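Local coordinates for protein UDP-galactopyranose mutase (Deinococcus radiodurans, PDB 3HDQ) that binds FAD and UDP-galactopyranose and probably catalyses the interconversion of UDP-galactopyranose and UDP-galactofuranose, at residues M255-P260 / V359-R364; G270-R275 / E344-Y349; G331-P336 / G363-Y368. All coordinates share one frame; numbering follows the deposited sequence.

Contact 1: M255-P260 / V359-R364; sequences MIYTGP and VTFVGR. With FAD (flavin-adenine dinucleotide), chain L.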
# COMPACT_ATOMS: atom_id res chain seq x y z
N MET A 255 6.65 -5.88 25.77
CA MET A 255 5.93 -4.90 24.97
C MET A 255 6.76 -3.64 24.71
O MET A 255 7.43 -3.12 25.62
CB MET A 255 4.58 -4.51 25.60
CG MET A 255 3.85 -3.44 24.80
SD MET A 255 2.29 -2.80 25.46
CE MET A 255 1.21 -4.19 25.12
N ILE A 256 6.71 -3.18 23.47
CA ILE A 256 7.26 -1.88 23.10
C ILE A 256 6.09 -1.01 22.69
O ILE A 256 5.39 -1.33 21.74
CB ILE A 256 8.31 -2.02 21.97
CG1 ILE A 256 9.53 -2.80 22.50
CG2 ILE A 256 8.76 -0.64 21.46
CD1 ILE A 256 10.67 -2.89 21.54
N TYR A 257 5.85 0.07 23.43
CA TYR A 257 4.69 0.93 23.20
C TYR A 257 5.13 2.29 22.63
O TYR A 257 6.06 2.92 23.14
CB TYR A 257 3.87 1.11 24.51
CG TYR A 257 2.64 1.98 24.37
CD1 TYR A 257 1.45 1.47 23.87
CD2 TYR A 257 2.66 3.32 24.75
CE1 TYR A 257 0.32 2.28 23.73
CE2 TYR A 257 1.56 4.12 24.63
CZ TYR A 257 0.39 3.61 24.12
OH TYR A 257 -0.73 4.42 24.00
N THR A 258 4.48 2.72 21.55
CA THR A 258 4.84 3.97 20.87
C THR A 258 3.63 4.90 20.72
O THR A 258 3.69 5.91 20.02
CB THR A 258 5.53 3.73 19.50
OG1 THR A 258 4.58 3.32 18.51
CG2 THR A 258 6.65 2.68 19.63
N GLY A 259 2.53 4.56 21.38
CA GLY A 259 1.36 5.42 21.41
C GLY A 259 1.48 6.50 22.48
O GLY A 259 2.51 6.59 23.15
N PRO A 260 0.43 7.32 22.65
CA PRO A 260 0.44 8.37 23.68
C PRO A 260 0.52 7.75 25.09
O PRO A 260 -0.12 6.73 25.32
CB PRO A 260 -0.90 9.07 23.49
CG PRO A 260 -1.57 8.43 22.30
CD PRO A 260 -0.89 7.13 22.04
N VAL A 359 7.37 -3.34 29.86
CA VAL A 359 7.00 -2.41 28.81
C VAL A 359 8.07 -1.35 28.65
O VAL A 359 8.51 -0.75 29.63
CB VAL A 359 5.65 -1.72 29.11
CG1 VAL A 359 5.22 -0.85 27.94
CG2 VAL A 359 4.59 -2.76 29.39
N THR A 360 8.52 -1.14 27.42
CA THR A 360 9.37 0.02 27.16
C THR A 360 8.73 1.03 26.19
O THR A 360 8.13 0.66 25.18
CB THR A 360 10.86 -0.33 26.83
OG1 THR A 360 11.31 0.40 25.69
CG2 THR A 360 11.07 -1.79 26.61
N PHE A 361 8.85 2.30 26.56
CA PHE A 361 8.19 3.38 25.86
C PHE A 361 9.19 4.09 24.95
O PHE A 361 10.30 4.41 25.37
CB PHE A 361 7.57 4.35 26.87
CG PHE A 361 6.48 3.74 27.72
CD1 PHE A 361 6.79 2.78 28.68
CD2 PHE A 361 5.15 4.10 27.54
CE1 PHE A 361 5.80 2.21 29.43
CE2 PHE A 361 4.16 3.52 28.30
CZ PHE A 361 4.48 2.58 29.25
N VAL A 362 8.79 4.31 23.69
CA VAL A 362 9.68 4.89 22.69
C VAL A 362 8.89 5.72 21.70
O VAL A 362 7.78 5.34 21.33
CB VAL A 362 10.41 3.81 21.85
CG1 VAL A 362 11.55 4.44 21.05
CG2 VAL A 362 10.92 2.68 22.73
N GLY A 363 9.46 6.85 21.28
CA GLY A 363 8.89 7.62 20.19
C GLY A 363 8.30 8.95 20.61
O GLY A 363 8.19 9.24 21.81
N ARG A 364 7.89 9.75 19.63
CA ARG A 364 7.37 11.09 19.91
C ARG A 364 6.22 11.08 20.93
O ARG A 364 6.24 11.86 21.89
CB ARG A 364 6.93 11.81 18.63
CG ARG A 364 6.22 13.12 18.91
CD ARG A 364 5.58 13.79 17.67
NE ARG A 364 6.56 14.54 16.89
CZ ARG A 364 6.28 15.63 16.18
NH1 ARG A 364 5.05 16.12 16.13
NH2 ARG A 364 7.24 16.23 15.51
PA FAD L . 4.01 7.80 15.04
O1A FAD L . 4.21 8.03 13.66
O2A FAD L . 3.01 8.67 15.52
O5B FAD L . 3.55 6.33 15.17
C5B FAD L . 3.01 5.77 16.31
C4B FAD L . 2.00 4.77 15.87
O4B FAD L . 1.43 4.15 16.97
C3B FAD L . 0.88 5.47 15.15
O3B FAD L . 0.77 5.10 13.82
C2B FAD L . -0.35 5.06 15.90
O2B FAD L . -1.35 4.76 15.01
C1B FAD L . 0.11 3.87 16.69
N9A FAD L . -0.72 3.66 17.87
C8A FAD L . -1.00 4.51 18.86
N7A FAD L . -1.79 3.94 19.73
C5A FAD L . -2.04 2.70 19.32
C6A FAD L . -2.79 1.66 19.82
N6A FAD L . -3.31 1.73 21.00
N1A FAD L . -2.85 0.49 19.16
C2A FAD L . -2.19 0.34 18.00
N3A FAD L . -1.46 1.35 17.51
C4A FAD L . -1.38 2.52 18.14
N1 FAD L . 9.66 15.00 11.01
C2 FAD L . 10.73 15.30 10.27
O2 FAD L . 11.81 14.85 10.52
N3 FAD L . 10.57 16.12 9.22
C4 FAD L . 9.34 16.62 8.93
O4 FAD L . 9.18 17.35 8.01
C4X FAD L . 8.29 16.32 9.70
N5 FAD L . 7.08 16.84 9.41
C5X FAD L . 6.02 16.53 10.18
C6 FAD L . 4.79 17.06 9.87
C7 FAD L . 3.70 16.75 10.64
C7M FAD L . 2.38 17.31 10.32
C8 FAD L . 3.84 15.91 11.71
C8M FAD L . 2.63 15.62 12.52
C9 FAD L . 5.07 15.38 12.02
C9A FAD L . 6.18 15.69 11.26
N10 FAD L . 7.40 15.16 11.54
C10 FAD L . 8.45 15.49 10.76
C1' FAD L . 7.64 14.34 12.76
C2' FAD L . 7.42 12.86 12.55
O2' FAD L . 6.09 12.72 12.21
C3' FAD L . 7.69 12.03 13.80
O3' FAD L . 8.98 12.04 14.22
C4' FAD L . 7.59 10.58 13.48
O4' FAD L . 6.67 10.51 12.43
C5' FAD L . 7.14 9.87 14.73
O5' FAD L . 7.40 8.52 14.76
P FAD L . 6.75 7.66 15.88
O1P FAD L . 6.94 6.29 15.59
O2P FAD L . 7.41 7.98 17.08
O3P FAD L . 5.24 8.05 15.97

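Contact 2: G270-R275 / E344-Y349; sequences GKLPYR and ELYKKY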
# COMPACT_ATOMS: atom_id res chain seq x y z
N GLY A 270 -5.37 12.31 34.46
CA GLY A 270 -5.98 13.32 33.60
C GLY A 270 -5.37 13.33 32.21
O GLY A 270 -4.37 12.66 31.95
N LYS A 271 -5.96 14.11 31.31
CA LYS A 271 -5.53 14.12 29.92
C LYS A 271 -4.21 14.88 29.71
O LYS A 271 -4.11 16.04 30.10
CB LYS A 271 -6.63 14.71 29.02
CG LYS A 271 -6.29 14.66 27.53
CD LYS A 271 -6.29 13.22 27.00
CE LYS A 271 -5.88 13.15 25.52
NZ LYS A 271 -4.40 13.31 25.34
N LEU A 272 -3.21 14.20 29.14
CA LEU A 272 -1.98 14.86 28.70
C LEU A 272 -2.30 15.57 27.39
O LEU A 272 -2.79 14.95 26.46
CB LEU A 272 -0.90 13.82 28.43
CG LEU A 272 0.47 14.01 29.07
CD1 LEU A 272 1.54 13.29 28.25
CD2 LEU A 272 0.82 15.48 29.28
N PRO A 273 -2.04 16.89 27.30
CA PRO A 273 -2.39 17.59 26.06
C PRO A 273 -1.51 17.22 24.87
O PRO A 273 -0.28 17.33 24.93
CB PRO A 273 -2.18 19.08 26.42
CG PRO A 273 -2.17 19.11 27.93
CD PRO A 273 -1.56 17.81 28.35
N TYR A 274 -2.14 16.76 23.79
CA TYR A 274 -1.47 16.62 22.51
C TYR A 274 -2.22 17.46 21.50
O TYR A 274 -3.45 17.44 21.47
CB TYR A 274 -1.49 15.18 22.02
CG TYR A 274 -0.67 14.19 22.81
CD1 TYR A 274 -1.19 13.56 23.93
CD2 TYR A 274 0.61 13.85 22.41
CE1 TYR A 274 -0.45 12.64 24.65
CE2 TYR A 274 1.35 12.94 23.10
CZ TYR A 274 0.82 12.34 24.23
OH TYR A 274 1.56 11.42 24.93
N ARG A 275 -1.48 18.19 20.67
CA ARG A 275 -2.12 18.99 19.65
C ARG A 275 -2.39 18.12 18.41
O ARG A 275 -1.60 17.25 18.08
CB ARG A 275 -1.26 20.20 19.31
CG ARG A 275 -1.97 21.24 18.47
CD ARG A 275 -3.07 21.95 19.24
NE ARG A 275 -3.40 23.19 18.55
CZ ARG A 275 -4.51 23.90 18.73
NH1 ARG A 275 -5.43 23.52 19.60
NH2 ARG A 275 -4.68 25.01 18.03
N GLU A 344 4.99 18.77 33.77
CA GLU A 344 4.57 18.40 35.10
C GLU A 344 3.78 17.10 35.03
O GLU A 344 4.15 16.10 35.64
CB GLU A 344 3.67 19.52 35.64
CG GLU A 344 2.99 19.26 36.98
CD GLU A 344 3.91 19.52 38.16
OE1 GLU A 344 5.14 19.39 37.99
OE2 GLU A 344 3.40 19.86 39.25
N LEU A 345 2.69 17.13 34.27
CA LEU A 345 1.84 15.97 34.08
C LEU A 345 2.61 14.78 33.49
O LEU A 345 2.45 13.64 33.95
CB LEU A 345 0.68 16.34 33.16
CG LEU A 345 -0.70 15.83 33.54
CD1 LEU A 345 -1.48 15.56 32.28
CD2 LEU A 345 -0.61 14.58 34.41
N TYR A 346 3.45 15.02 32.48
CA TYR A 346 4.21 13.93 31.88
C TYR A 346 5.12 13.24 32.88
O TYR A 346 5.24 12.01 32.87
CB TYR A 346 5.04 14.37 30.67
CG TYR A 346 5.96 13.26 30.21
CD1 TYR A 346 5.44 12.08 29.66
CD2 TYR A 346 7.33 13.35 30.38
CE1 TYR A 346 6.27 11.04 29.26
CE2 TYR A 346 8.17 12.31 29.98
CZ TYR A 346 7.64 11.17 29.42
OH TYR A 346 8.47 10.15 29.02
N LYS A 347 5.79 14.02 33.72
CA LYS A 347 6.68 13.50 34.75
C LYS A 347 6.00 12.39 35.56
O LYS A 347 6.62 11.39 35.93
CB LYS A 347 7.10 14.64 35.67
CG LYS A 347 8.60 14.76 35.88
CD LYS A 347 9.29 15.19 34.58
CE LYS A 347 10.44 16.17 34.85
NZ LYS A 347 11.53 15.57 35.68
N LYS A 348 4.71 12.56 35.83
CA LYS A 348 3.95 11.60 36.62
C LYS A 348 3.72 10.31 35.82
O LYS A 348 3.81 9.21 36.36
CB LYS A 348 2.61 12.19 37.04
CG LYS A 348 2.71 13.60 37.61
CD LYS A 348 2.76 13.60 39.12
CE LYS A 348 1.39 13.25 39.65
NZ LYS A 348 0.35 13.92 38.81
N TYR A 349 3.40 10.46 34.53
CA TYR A 349 3.16 9.30 33.68
C TYR A 349 4.46 8.56 33.44
O TYR A 349 4.48 7.34 33.32
CB TYR A 349 2.52 9.71 32.35
CG TYR A 349 1.03 9.94 32.45
CD1 TYR A 349 0.48 11.20 32.25
CD2 TYR A 349 0.17 8.89 32.75
CE1 TYR A 349 -0.89 11.41 32.34
CE2 TYR A 349 -1.20 9.09 32.83
CZ TYR A 349 -1.72 10.34 32.64
OH TYR A 349 -3.09 10.52 32.74

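Contact 3: G331-P336 / G363-Y368; sequences GDPYYP and GRLATY. With FAD (flavin-adenine dinucleotide), chain L.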
# COMPACT_ATOMS: atom_id res chain seq x y z
N GLY A 331 -8.66 15.29 18.31
CA GLY A 331 -8.37 14.33 17.26
C GLY A 331 -7.11 13.54 17.57
O GLY A 331 -6.66 13.56 18.71
N ASP A 332 -6.54 12.86 16.58
CA ASP A 332 -5.34 12.04 16.82
C ASP A 332 -4.17 12.91 17.25
O ASP A 332 -3.95 13.98 16.70
CB ASP A 332 -4.94 11.24 15.58
CG ASP A 332 -5.93 10.15 15.23
OD1 ASP A 332 -6.71 9.73 16.12
OD2 ASP A 332 -5.92 9.71 14.06
N PRO A 333 -3.39 12.44 18.24
CA PRO A 333 -2.32 13.27 18.79
C PRO A 333 -1.13 13.29 17.84
O PRO A 333 -0.68 12.21 17.45
CB PRO A 333 -1.95 12.55 20.10
CG PRO A 333 -2.30 11.11 19.85
CD PRO A 333 -3.42 11.08 18.83
N TYR A 334 -0.63 14.48 17.50
CA TYR A 334 0.55 14.60 16.63
C TYR A 334 1.71 15.35 17.29
O TYR A 334 2.87 15.11 16.95
CB TYR A 334 0.20 15.32 15.32
CG TYR A 334 -0.83 14.62 14.45
CD1 TYR A 334 -1.95 15.30 14.00
CD2 TYR A 334 -0.68 13.29 14.09
CE1 TYR A 334 -2.89 14.69 13.22
CE2 TYR A 334 -1.63 12.66 13.30
CZ TYR A 334 -2.73 13.36 12.87
OH TYR A 334 -3.69 12.76 12.07
N TYR A 335 1.40 16.24 18.23
CA TYR A 335 2.42 17.05 18.89
C TYR A 335 2.26 17.02 20.41
O TYR A 335 1.17 17.29 20.92
CB TYR A 335 2.28 18.52 18.50
CG TYR A 335 2.43 18.87 17.03
CD1 TYR A 335 1.35 18.76 16.16
CD2 TYR A 335 3.62 19.38 16.53
CE1 TYR A 335 1.48 19.10 14.84
CE2 TYR A 335 3.75 19.72 15.20
CZ TYR A 335 2.68 19.59 14.36
OH TYR A 335 2.80 19.92 13.04
N PRO A 336 3.34 16.74 21.15
CA PRO A 336 3.30 17.10 22.56
C PRO A 336 3.26 18.62 22.65
O PRO A 336 3.62 19.30 21.68
CB PRO A 336 4.65 16.60 23.10
CG PRO A 336 5.28 15.82 21.99
CD PRO A 336 4.68 16.30 20.72
N GLY A 363 9.46 6.85 21.28
CA GLY A 363 8.89 7.62 20.19
C GLY A 363 8.30 8.95 20.61
O GLY A 363 8.19 9.24 21.81
N ARG A 364 7.89 9.75 19.63
CA ARG A 364 7.37 11.09 19.91
C ARG A 364 6.22 11.08 20.93
O ARG A 364 6.24 11.86 21.89
CB ARG A 364 6.93 11.81 18.63
CG ARG A 364 6.22 13.12 18.91
CD ARG A 364 5.58 13.79 17.67
NE ARG A 364 6.56 14.54 16.89
CZ ARG A 364 6.28 15.63 16.18
NH1 ARG A 364 5.05 16.12 16.13
NH2 ARG A 364 7.24 16.23 15.51
N LEU A 365 5.23 10.21 20.73
CA LEU A 365 4.02 10.21 21.56
C LEU A 365 4.23 9.56 22.92
O LEU A 365 3.73 10.05 23.94
CB LEU A 365 2.89 9.48 20.85
CG LEU A 365 2.57 10.06 19.48
CD1 LEU A 365 1.41 9.30 18.85
CD2 LEU A 365 2.25 11.54 19.63
N ALA A 366 4.95 8.46 22.92
CA ALA A 366 5.13 7.64 24.10
C ALA A 366 6.08 8.26 25.13
O ALA A 366 5.96 8.00 26.34
CB ALA A 366 5.63 6.25 23.67
N THR A 367 7.02 9.08 24.67
CA THR A 367 7.95 9.75 25.57
C THR A 367 7.73 11.25 25.58
O THR A 367 8.52 12.00 26.17
CB THR A 367 9.44 9.42 25.27
OG1 THR A 367 9.83 9.98 24.00
CG2 THR A 367 9.65 7.92 25.24
N TYR A 368 6.66 11.70 24.94
CA TYR A 368 6.25 13.11 24.98
C TYR A 368 7.40 14.04 24.59
O TYR A 368 7.71 15.01 25.29
CB TYR A 368 5.70 13.46 26.37
CG TYR A 368 4.69 14.59 26.38
CD1 TYR A 368 3.46 14.45 25.74
CD2 TYR A 368 4.95 15.79 27.04
CE1 TYR A 368 2.53 15.45 25.75
CE2 TYR A 368 4.02 16.81 27.05
CZ TYR A 368 2.81 16.64 26.40
OH TYR A 368 1.87 17.64 26.39
PA FAD L . 4.01 7.80 15.04
O1A FAD L . 4.21 8.03 13.66
O2A FAD L . 3.01 8.67 15.52
O5B FAD L . 3.55 6.33 15.17
C5B FAD L . 3.01 5.77 16.31
C4B FAD L . 2.00 4.77 15.87
O4B FAD L . 1.43 4.15 16.97
C3B FAD L . 0.88 5.47 15.15
O3B FAD L . 0.77 5.10 13.82
C2B FAD L . -0.35 5.06 15.90
O2B FAD L . -1.35 4.76 15.01
C1B FAD L . 0.11 3.87 16.69
N9A FAD L . -0.72 3.66 17.87
C8A FAD L . -1.00 4.51 18.86
N7A FAD L . -1.79 3.94 19.73
C5A FAD L . -2.04 2.70 19.32
C6A FAD L . -2.79 1.66 19.82
N6A FAD L . -3.31 1.73 21.00
N1A FAD L . -2.85 0.49 19.16
C2A FAD L . -2.19 0.34 18.00
N3A FAD L . -1.46 1.35 17.51
C4A FAD L . -1.38 2.52 18.14
N1 FAD L . 9.66 15.00 11.01
C2 FAD L . 10.73 15.30 10.27
O2 FAD L . 11.81 14.85 10.52
N3 FAD L . 10.57 16.12 9.22
C4 FAD L . 9.34 16.62 8.93
O4 FAD L . 9.18 17.35 8.01
C4X FAD L . 8.29 16.32 9.70
N5 FAD L . 7.08 16.84 9.41
C5X FAD L . 6.02 16.53 10.18
C6 FAD L . 4.79 17.06 9.87
C7 FAD L . 3.70 16.75 10.64
C7M FAD L . 2.38 17.31 10.32
C8 FAD L . 3.84 15.91 11.71
C8M FAD L . 2.63 15.62 12.52
C9 FAD L . 5.07 15.38 12.02
C9A FAD L . 6.18 15.69 11.26
N10 FAD L . 7.40 15.16 11.54
C10 FAD L . 8.45 15.49 10.76
C1' FAD L . 7.64 14.34 12.76
C2' FAD L . 7.42 12.86 12.55
O2' FAD L . 6.09 12.72 12.21
C3' FAD L . 7.69 12.03 13.80
O3' FAD L . 8.98 12.04 14.22
C4' FAD L . 7.59 10.58 13.48
O4' FAD L . 6.67 10.51 12.43
C5' FAD L . 7.14 9.87 14.73
O5' FAD L . 7.40 8.52 14.76
P FAD L . 6.75 7.66 15.88
O1P FAD L . 6.94 6.29 15.59
O2P FAD L . 7.41 7.98 17.08
O3P FAD L . 5.24 8.05 15.97

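Contact 1: M255-P260 / V359-R364
The rings of Y257 and F361 meet obliquely, planes at 65°, with CD2 of Y257 3.8 Å from CD2 of F361. On one face of the Y257 ring sits the backbone N of G259, 3.4 Å above the plane and toward the rim; the carbonyl carbon of P260 lies in plane at its edge. The chain therefore curls back over the tyrosine, and Y257 OH closes the turn by donating to P260 O at 2.7 Å. The two rings leave their strands differently, CG of Y257 anti to the backbone N (chi1 -179°) and CG of F361 anti to the carbonyl carbon (chi1 -64°), which brings the two CD2 atoms together without stacking the rings.

Beneath the rings runs a parallel ladder. T360 uses both backbone groups, its N donating to M255 O and its O accepting from Y257 N, each at 2.9 Å. V362 N then donates to Y257 O at 3.1 Å. Beyond the strands, R364 N gives its hydrogen to FAD O2P at 3.1 Å, and a CB on G363 would run into that same oxygen.

Strand 359-361 is the last in this chain's parallel Rossmann-type sheet, and strand 252-257 lies between it and strand 30-35, whose V35 O takes the hydroxyl of T258. I256 and V362 pack against helix 39-50, T360 and V362 against helix 373-388, while F264 of helix 261-264 covers the face carrying M255, Y257, V359 and F361.

Contact 2: G270-R275 / E344-Y349
Y349 OH is held twice: it donates to G270 O at 2.6 Å, and the backbone N of Y269, the residue just before G270, is also hydrogen-bonded to it. The hydroxyl sits 15° out of the G270 carbonyl plane, with a C=O...donor angle of 141°, and G270 O in turn lies at the edge of the tyrosine ring, in its plane. CG of Y349 stands anti to the carbonyl carbon (chi1 -80°), and from there the ring extends off helix 340-355 to the loop. The ring of Y269 meets that of Y349 edge-to-face.

Below this polar grip the contact is greasy. L272 reaches in among L345, Y346 and Y349, spread over little more than one turn of the helix. Its CD2 comes 3.8 Å from CD1 of L345, the two leucine side chains running antiparallel alongside one another. L272 CG lies 4.2 Å from CD1 of Y349, and L272 CD1 is 4.3 Å from CD1 of Y346. L345 CD1 presses on the loop backbone as well, 3.4 Å from K271 O.

K271 turns away from the helix and folds back along its own loop, with NZ donating to L272 O at 2.6 Å. A salt bridge to D262 anchors the same amine, and the same carboxylate oxygen accepts from L272 N. With a phenylalanine in place of Y349, G270 O and Y269 N would probably lose the hydroxyl they share, leaving the start of the loop less firmly tied to the helix.

Because that hydroxyl gives its hydrogen to one backbone group and accepts from another, the polar tie between loop and helix probably does not depend on charge, and the leucine packing supplies the apolar part.

Contact 3: G331-P336 / G363-Y368
R364 NH1 donates to Y334 O at 2.5 Å, a short bond with an N-H...O angle of 159° that lies in the guanidinium plane. NH1 also rides over one face of the Y335 ring, 3.6 Å from its CD2, and the two side chains run side by side. FAD lies over a face of the guanidinium, where R364 NH2 comes 3.4 Å from C1'. The arginine gets there by leaving anti to the backbone N and bending at chi3 (-82°).

Farther along, P336 CB sits 3.5 Å from the centroid of the Y368 ring, 11° off its normal: a CH-pi contact over the face. L365 turns both methyls to P333, with CD2 of L365 3.7 Å from P333 O. L365 CD1 lies 3.7 Å from FAD O2A, and Y334 CB is equally close to the flavin methyl C8M.

Behind this shell, G363 O accepts from T367 N and from T367 OG1, which arrive from opposite faces of its carbonyl plane, closing a turn whose residues 364-366 have helical backbone angles. Y371 O takes a hydrogen from R364 NH2. Y335 OH is hydrogen-bonded to the substrate's O1B. Y334 and Y335 both face R275 of the neighbouring strand 274-284, a classic beta bulge. This bulged strand end and the loop after strand 359-361 together line the FAD site, with Y335 also reaching the substrate.

Contacts 1 and 3 share G363 and R364: the chain leaves the parallel sheet in contact 1 and runs straight into the loop of contact 3, their centres about 10 Å apart, and both touch FAD. A366 CB of that loop packs 3.2 Å from G259 O. Contact 2 stands farther back, with the K271 side chain about 11 Å from the cofactor, but it is joined to contact 3 directly: P273 O and Y368 OH lie 2.6 Å apart and Y274 OH and L365 O 2.8 Å apart, both hydrogen-bonded. Y274 OH also packs against P260 CA at 3.5 Å, linking contact 2 to contact 1.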